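Local coordinates for protein probable N-glycosylase/DNA lyase (Thermotoga maritima, PDB 3N0U) that is an all-helical protein, probably a DNA glycosylase/lyase, of the 8-oxoguanine DNA glycosylase family, within the helix-hairpin-helix clan, at residues Gly78-Ala88 and Gln100-Arg110. Residues are numbered along the deposited sequence; the frame is centred on the assembly and turned at random.
Sequences GFVHLPLEELA and QKRAEFIVENR
Two successive helices, 84-93 and 99-109, pack at a steep angle, nearer antiparallel than parallel, in this all-helical glycosylase fold. Arg110, just beyond 100-109, reaches back to the carbonyls of Phe79, in the short helix 78-81, and Leu82, just after it. Across the helix pair Leu84 and Leu87 meet Ala103, Ile106 and Val107. The axes of the segments 84-88 and 100-109 come within 8.6 Å, at 130° between their directions. The two alanines meet closely: Ala88 CB lies 3.8 Å from Ala103 CB. Leu84 is a knob in a hole formed by Gln100, Ala103, Glu104 and Val107. With CG anti to the backbone N (chi1 175°) and chi2 at 58°, its CD1 meets Ala103 CB at 3.6 Å. CD2 touches Gln100 NE2. This NE2 donates a nearly straight bond to Glu104 OE2, met on its anti side, which probably steadies the Gln100 amide beside Leu84 CD2. Glu104 OE1 forms a salt bridge with Lys101 NZ. Deeper in, Leu87 CD2 sits on Ile106 CG2, while Ile106 CD1 approaches the Phe79 ring obliquely. Helix 47-59 adds Ser55 against both Phe79 and Ile106.

The polar part is the guanidinium of Arg110, carried on a chain extended from CG to NE. Both its acceptors, the carbonyl oxygens of Phe79 and Leu82, lie in its plane. It grips Phe79 O side-on, through NE at 3.0 Å and NH2 at 2.9 Å. It meets Leu82 O end-on through NH1 and NH2. The four bonds are all bent, but together they fix the rotation of the group and tie together the backbone around 79-82. Val80 O lies over one face and Val107 CG2 over the other. Arg110 NH2 serves both carbonyls, and the 2.7 Å bond from Arg110 NH2 to Leu82 O runs in the carbonyl plane, on a lone pair.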
loop_
_atom_site.group_PDB
_atom_site.type_symbol
_atom_site.label_atom_id
_atom_site.label_comp_id
_atom_site.label_asym_id
_atom_site.label_seq_id
_atom_site.Cartn_x
_atom_site.Cartn_y
_atom_site.Cartn_z
ATOM N N GLY A 78 -2.230 -12.842 15.503
ATOM C CA GLY A 78 -1.891 -12.077 16.691
ATOM C C GLY A 78 -2.310 -10.616 16.550
ATOM O O GLY A 78 -2.588 -9.937 17.534
ATOM N N PHE A 79 -2.345 -10.104 15.325
ATOM C CA PHE A 79 -2.805 -8.730 15.135
ATOM C C PHE A 79 -4.228 -8.550 15.656
ATOM O O PHE A 79 -4.606 -7.460 16.060
ATOM C CB PHE A 79 -2.786 -8.324 13.667
ATOM C CG PHE A 79 -1.406 -8.204 13.079
ATOM C CD1 PHE A 79 -0.426 -7.456 13.712
ATOM C CD2 PHE A 79 -1.089 -8.864 11.909
ATOM C CE1 PHE A 79 0.844 -7.331 13.167
ATOM C CE2 PHE A 79 0.163 -8.762 11.363
ATOM C CZ PHE A 79 1.146 -7.990 12.000
ATOM N N VAL A 80 -5.020 -9.618 15.590
ATOM C CA VAL A 80 -6.412 -9.585 16.013
ATOM C C VAL A 80 -6.562 -9.762 17.520
ATOM O O VAL A 80 -7.375 -9.070 18.150
ATOM C CB VAL A 80 -7.219 -10.701 15.304
ATOM C CG1 VAL A 80 -8.661 -10.744 15.799
ATOM C CG2 VAL A 80 -7.198 -10.484 13.818
ATOM N N HIS A 81 -5.794 -10.674 18.118
ATOM C CA HIS A 81 -6.112 -11.075 19.479
ATOM C C HIS A 81 -5.096 -10.710 20.555
ATOM O O HIS A 81 -5.445 -10.734 21.736
ATOM C CB HIS A 81 -6.427 -12.584 19.540
ATOM C CG HIS A 81 -5.251 -13.465 19.250
ATOM N ND1 HIS A 81 -4.220 -13.659 20.152
ATOM C CD2 HIS A 81 -4.943 -14.217 18.165
ATOM C CE1 HIS A 81 -3.324 -14.472 19.623
ATOM N NE2 HIS A 81 -3.745 -14.830 18.421
ATOM N N LEU A 82 -3.853 -10.399 20.202
ATOM C CA LEU A 82 -2.862 -10.177 21.253
ATOM C C LEU A 82 -3.103 -8.893 22.039
ATOM O O LEU A 82 -3.484 -7.871 21.472
ATOM C CB LEU A 82 -1.447 -10.112 20.684
ATOM C CG LEU A 82 -0.842 -11.424 20.197
ATOM C CD1 LEU A 82 0.465 -11.149 19.481
ATOM C CD2 LEU A 82 -0.576 -12.372 21.346
ATOM N N PRO A 83 -2.844 -8.932 23.351
ATOM C CA PRO A 83 -2.878 -7.662 24.089
ATOM C C PRO A 83 -1.775 -6.737 23.639
ATOM O O PRO A 83 -0.775 -7.192 23.101
ATOM C CB PRO A 83 -2.638 -8.074 25.550
ATOM C CG PRO A 83 -2.736 -9.521 25.586
ATOM C CD PRO A 83 -2.463 -10.053 24.215
ATOM N N LEU A 84 -1.956 -5.452 23.902
ATOM C CA LEU A 84 -1.013 -4.432 23.460
ATOM C C LEU A 84 0.444 -4.791 23.771
ATOM O O LEU A 84 1.304 -4.717 22.887
ATOM C CB LEU A 84 -1.379 -3.102 24.119
ATOM C CG LEU A 84 -0.433 -1.951 23.860
ATOM C CD1 LEU A 84 -0.328 -1.696 22.378
ATOM C CD2 LEU A 84 -0.937 -0.698 24.578
ATOM N N GLU A 85 0.734 -5.162 25.019
ATOM C CA GLU A 85 2.131 -5.345 25.430
ATOM C C GLU A 85 2.774 -6.512 24.684
ATOM O O GLU A 85 3.936 -6.420 24.251
ATOM C CB GLU A 85 2.248 -5.558 26.945
ATOM C CG GLU A 85 3.693 -5.795 27.432
ATOM C CD GLU A 85 3.814 -5.949 28.955
ATOM O OE1 GLU A 85 3.016 -6.703 29.562
ATOM O OE2 GLU A 85 4.723 -5.317 29.547
ATOM N N GLU A 86 2.024 -7.596 24.499
ATOM C CA GLU A 86 2.556 -8.748 23.792
ATOM C C GLU A 86 2.723 -8.464 22.297
ATOM O O GLU A 86 3.661 -8.955 21.664
ATOM C CB GLU A 86 1.657 -9.975 23.994
ATOM C CG GLU A 86 1.913 -10.739 25.311
ATOM C CD GLU A 86 1.353 -10.043 26.543
ATOM O OE1 GLU A 86 0.513 -9.127 26.392
ATOM O OE2 GLU A 86 1.747 -10.425 27.671
ATOM N N LEU A 87 1.802 -7.718 21.715
ATOM C CA LEU A 87 1.939 -7.336 20.318
ATOM C C LEU A 87 3.158 -6.438 20.131
ATOM O O LEU A 87 3.938 -6.621 19.205
ATOM C CB LEU A 87 0.674 -6.632 19.838
ATOM C CG LEU A 87 0.694 -6.170 18.379
ATOM C CD1 LEU A 87 1.012 -7.352 17.469
ATOM C CD2 LEU A 87 -0.628 -5.524 18.021
ATOM N N ALA A 88 3.341 -5.467 21.017
ATOM C CA ALA A 88 4.513 -4.596 20.913
ATOM C C ALA A 88 5.792 -5.418 21.020
ATOM O O ALA A 88 6.781 -5.152 20.319
ATOM C CB ALA A 88 4.479 -3.518 21.977
ATOM N N GLN A 100 5.927 0.098 19.950
ATOM C CA GLN A 100 4.862 0.466 20.881
ATOM C C GLN A 100 3.757 1.216 20.154
ATOM O O GLN A 100 2.577 0.889 20.279
ATOM C CB GLN A 100 5.399 1.295 22.047
ATOM C CG GLN A 100 4.356 1.616 23.086
ATOM C CD GLN A 100 3.882 0.405 23.878
ATOM O OE1 GLN A 100 4.627 -0.563 24.114
ATOM N NE2 GLN A 100 2.638 0.470 24.320
ATOM N N LYS A 101 4.129 2.220 19.381
ATOM C CA LYS A 101 3.117 3.030 18.736
ATOM C C LYS A 101 2.363 2.239 17.665
ATOM O O LYS A 101 1.146 2.362 17.537
ATOM C CB LYS A 101 3.755 4.303 18.159
ATOM C CG LYS A 101 2.777 5.405 17.911
ATOM C CD LYS A 101 2.145 5.885 19.241
ATOM C CE LYS A 101 0.645 5.733 19.244
ATOM N NZ LYS A 101 0.043 6.513 20.368
ATOM N N ARG A 102 3.055 1.434 16.872
ATOM C CA ARG A 102 2.363 0.639 15.856
ATOM C C ARG A 102 1.431 -0.369 16.509
ATOM O O ARG A 102 0.327 -0.608 16.018
ATOM C CB ARG A 102 3.347 -0.083 14.935
ATOM C CG ARG A 102 4.265 0.835 14.134
ATOM C CD ARG A 102 3.534 1.714 13.120
ATOM N NE ARG A 102 4.486 2.672 12.557
ATOM C CZ ARG A 102 4.868 3.800 13.152
ATOM N NH1 ARG A 102 4.357 4.162 14.332
ATOM N NH2 ARG A 102 5.768 4.572 12.569
ATOM N N ALA A 103 1.862 -0.967 17.613
ATOM C CA ALA A 103 0.995 -1.903 18.340
ATOM C C ALA A 103 -0.277 -1.186 18.790
ATOM O O ALA A 103 -1.371 -1.744 18.702
ATOM C CB ALA A 103 1.714 -2.492 19.527
ATOM N N GLU A 104 -0.131 0.042 19.272
ATOM C CA GLU A 104 -1.269 0.806 19.758
ATOM C C GLU A 104 -2.252 1.098 18.633
ATOM O O GLU A 104 -3.474 0.964 18.813
ATOM C CB GLU A 104 -0.790 2.099 20.419
ATOM C CG GLU A 104 -0.113 1.857 21.767
ATOM C CD GLU A 104 0.508 3.083 22.401
ATOM O OE1 GLU A 104 0.414 4.180 21.826
ATOM O OE2 GLU A 104 1.087 2.934 23.501
ATOM N N PHE A 105 -1.725 1.479 17.473
ATOM C CA PHE A 105 -2.564 1.700 16.300
ATOM C C PHE A 105 -3.371 0.459 15.953
ATOM O O PHE A 105 -4.576 0.539 15.722
ATOM C CB PHE A 105 -1.734 2.072 15.067
ATOM C CG PHE A 105 -1.045 3.400 15.145
ATOM C CD1 PHE A 105 -1.476 4.398 15.992
ATOM C CD2 PHE A 105 0.058 3.639 14.345
ATOM C CE1 PHE A 105 -0.815 5.617 16.037
ATOM C CE2 PHE A 105 0.707 4.848 14.367
ATOM C CZ PHE A 105 0.278 5.841 15.220
ATOM N N ILE A 106 -2.699 -0.685 15.908
ATOM C CA ILE A 106 -3.336 -1.940 15.495
ATOM C C ILE A 106 -4.441 -2.310 16.496
ATOM O O ILE A 106 -5.573 -2.682 16.104
ATOM C CB ILE A 106 -2.291 -3.061 15.313
ATOM C CG1 ILE A 106 -1.452 -2.745 14.079
ATOM C CG2 ILE A 106 -2.947 -4.429 15.156
ATOM C CD1 ILE A 106 -0.131 -3.500 14.016
ATOM N N VAL A 107 -4.128 -2.237 17.781
ATOM C CA VAL A 107 -5.116 -2.575 18.795
ATOM C C VAL A 107 -6.351 -1.665 18.643
ATOM O O VAL A 107 -7.508 -2.132 18.690
ATOM C CB VAL A 107 -4.532 -2.477 20.212
ATOM C CG1 VAL A 107 -5.633 -2.633 21.240
ATOM C CG2 VAL A 107 -3.497 -3.569 20.432
ATOM N N GLU A 108 -6.117 -0.367 18.458
ATOM C CA GLU A 108 -7.218 0.587 18.314
ATOM C C GLU A 108 -8.063 0.273 17.088
ATOM O O GLU A 108 -9.285 0.432 17.098
ATOM C CB GLU A 108 -6.694 2.018 18.221
ATOM C CG GLU A 108 -6.063 2.551 19.476
ATOM C CD GLU A 108 -5.458 3.940 19.266
ATOM O OE1 GLU A 108 -4.363 4.042 18.661
ATOM O OE2 GLU A 108 -6.092 4.932 19.686
ATOM N N ASN A 109 -7.414 -0.186 16.032
ATOM C CA ASN A 109 -8.106 -0.455 14.776
ATOM C C ASN A 109 -9.023 -1.665 14.845
ATOM O O ASN A 109 -9.797 -1.916 13.917
ATOM C CB ASN A 109 -7.090 -0.634 13.652
ATOM C CG ASN A 109 -6.502 0.657 13.220
ATOM O OD1 ASN A 109 -7.051 1.709 13.500
ATOM N ND2 ASN A 109 -5.375 0.601 12.535
ATOM N N ARG A 110 -8.931 -2.437 15.920
ATOM C CA ARG A 110 -9.788 -3.609 16.034
ATOM C C ARG A 110 -11.263 -3.207 16.036
ATOM O O ARG A 110 -12.140 -4.020 15.754
ATOM C CB ARG A 110 -9.406 -4.456 17.255
ATOM C CG ARG A 110 -8.035 -5.054 17.110
ATOM C CD ARG A 110 -7.546 -5.681 18.390
ATOM N NE ARG A 110 -6.210 -6.239 18.226
ATOM C CZ ARG A 110 -5.447 -6.679 19.216
ATOM N NH1 ARG A 110 -5.865 -6.607 20.477
ATOM N NH2 ARG A 110 -4.254 -7.205 18.932
#